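PDB 4JXN: octaprenyl-diphosphate synthase from Roseobacter denitrificans, which probably makes octaprenyl diphosphate, the side-chain precursor of isoprenoid quinones, by adding five isopentenyl diphosphate units to farnesyl diphosphate with magnesium as cofactor. Local coordinates for residues A17-D22 against A65-G70. Sequence-based numbering, arbitrary orientation.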
loop_
_atom_site.group_PDB
_atom_site.type_symbol
_atom_site.label_atom_id
_atom_site.label_comp_id
_atom_site.label_asym_id
_atom_site.label_seq_id
_atom_site.Cartn_x
_atom_site.Cartn_y
_atom_site.Cartn_z
ATOM N N ALA A 17 19.011 25.880 -1.386
ATOM C CA ALA A 17 20.128 26.081 -2.322
ATOM C C ALA A 17 21.245 25.056 -2.124
ATOM O O ALA A 17 21.902 24.648 -3.075
ATOM C CB ALA A 17 20.688 27.490 -2.176
ATOM N N TYR A 18 21.467 24.643 -0.886
ATOM C CA TYR A 18 22.475 23.623 -0.609
ATOM C C TYR A 18 22.018 22.268 -1.150
ATOM O O TYR A 18 22.805 21.523 -1.715
ATOM C CB TYR A 18 22.734 23.544 0.888
ATOM C CG TYR A 18 23.732 22.489 1.299
ATOM C CD1 TYR A 18 23.332 21.176 1.510
ATOM C CD2 TYR A 18 25.069 22.808 1.501
ATOM C CE1 TYR A 18 24.236 20.200 1.889
ATOM C CE2 TYR A 18 25.984 21.836 1.885
ATOM C CZ TYR A 18 25.559 20.533 2.077
ATOM O OH TYR A 18 26.445 19.553 2.457
ATOM N N LEU A 19 20.733 21.969 -0.991
ATOM C CA LEU A 19 20.177 20.693 -1.419
ATOM C C LEU A 19 19.669 20.735 -2.845
ATOM O O LEU A 19 19.138 19.738 -3.335
ATOM C CB LEU A 19 19.018 20.308 -0.507
ATOM C CG LEU A 19 19.442 20.027 0.922
ATOM C CD1 LEU A 19 18.211 19.861 1.798
ATOM C CD2 LEU A 19 20.338 18.796 0.968
ATOM N N GLU A 20 19.834 21.888 -3.491
ATOM C CA GLU A 20 19.287 22.173 -4.823
ATOM C C GLU A 20 19.429 21.016 -5.806
ATOM O O GLU A 20 18.465 20.627 -6.477
ATOM C CB GLU A 20 19.986 23.423 -5.389
ATOM C CG GLU A 20 20.028 23.559 -6.911
ATOM C CD GLU A 20 18.659 23.513 -7.566
ATOM O OE1 GLU A 20 17.637 23.654 -6.854
ATOM O OE2 GLU A 20 18.613 23.331 -8.802
ATOM N N SER A 21 20.640 20.480 -5.888
ATOM C CA SER A 21 20.988 19.518 -6.916
ATOM C C SER A 21 20.383 18.150 -6.598
ATOM O O SER A 21 19.826 17.485 -7.471
ATOM C CB SER A 21 22.519 19.428 -7.036
ATOM O OG SER A 21 23.093 18.973 -5.826
ATOM N N ASP A 22 20.494 17.737 -5.339
ATOM C CA ASP A 22 19.920 16.472 -4.900
ATOM C C ASP A 22 18.406 16.467 -5.058
ATOM O O ASP A 22 17.841 15.467 -5.476
ATOM C CB ASP A 22 20.323 16.174 -3.462
ATOM C CG ASP A 22 21.787 15.759 -3.339
ATOM O OD1 ASP A 22 22.467 15.585 -4.373
ATOM O OD2 ASP A 22 22.258 15.604 -2.200
ATOM N N ALA A 65 19.917 14.943 6.169
ATOM C CA ALA A 65 20.444 14.059 7.199
ATOM C C ALA A 65 21.648 13.262 6.681
ATOM O O ALA A 65 22.615 13.027 7.399
ATOM C CB ALA A 65 19.371 13.132 7.730
ATOM N N ALA A 66 21.588 12.865 5.424
ATOM C CA ALA A 66 22.679 12.127 4.815
ATOM C C ALA A 66 23.920 12.993 4.730
ATOM O O ALA A 66 25.000 12.578 5.142
ATOM C CB ALA A 66 22.270 11.640 3.436
ATOM N N HIS A 67 23.764 14.200 4.197
ATOM C CA HIS A 67 24.894 15.126 4.067
ATOM C C HIS A 67 25.463 15.491 5.436
ATOM O O HIS A 67 26.682 15.501 5.639
ATOM C CB HIS A 67 24.482 16.385 3.310
ATOM C CG HIS A 67 24.239 16.164 1.846
ATOM N ND1 HIS A 67 25.195 15.645 1.000
ATOM C CD2 HIS A 67 23.153 16.415 1.076
ATOM C CE1 HIS A 67 24.704 15.571 -0.225
ATOM N NE2 HIS A 67 23.469 16.035 -0.205
ATOM N N LEU A 68 24.580 15.754 6.389
ATOM C CA LEU A 68 25.023 16.055 7.744
ATOM C C LEU A 68 25.984 14.991 8.295
ATOM O O LEU A 68 26.897 15.316 9.049
ATOM C CB LEU A 68 23.818 16.223 8.667
ATOM C CG LEU A 68 24.069 16.470 10.157
ATOM C CD1 LEU A 68 24.878 17.731 10.419
ATOM C CD2 LEU A 68 22.730 16.534 10.864
ATOM N N CYS A 69 25.776 13.733 7.917
ATOM C CA CYS A 69 26.624 12.628 8.388
ATOM C C CYS A 69 27.727 12.223 7.384
ATOM O O CYS A 69 28.354 11.174 7.534
ATOM C CB CYS A 69 25.742 11.422 8.727
ATOM S SG CYS A 69 24.462 11.758 9.963
ATOM N N GLY A 70 27.942 13.050 6.363
ATOM C CA GLY A 70 29.036 12.862 5.410
ATOM C C GLY A 70 28.875 11.761 4.373
ATOM O O GLY A 70 29.868 11.185 3.932
#
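H67 reaches from the last turn of helix 57-68 to three side chains of helix 9-34, meeting Y18 near its base, L19 along one edge and D22 at its tip. At its base, CB lies 3.8 Å from OH of Y18. The next atom, CG, is 4.0 Å from CE1 of the same tyrosine, whose ring turns its edge to the imidazole face in a T-shaped pair, with centroids 5.7 Å apart and planes at 87°. With chi1 at 178°, CG of Y18 lies trans to N, and the phenol extends toward the histidine. Further out, CD2 of H67 has methyl CD2 of L19 at its edge, near the ring plane, at 3.7 Å. The contact thus joins the N-terminal helix to the C-terminal end of helix 57-68 in the all-helical fold of the FPP/GGPP synthase family; that helix closes in a Schellman motif, with N of Y71 bonded to O of A66 and N of G70, at positive phi, to O of H67. CE1 of H67 lies 3.1 Å from OD2 of D22, and NE2 donates this oxygen a hydrogen bond at 154°, whose modelled length of 2.4 Å is doubtfully short. The two side chains meet head-on, the carboxylate close to the imidazole plane. A second histidine, H76 of helix 75-94, packs edge-to-face with H67 and also touches D22, while V318 and M321 of helix 317-330 pack against Y18.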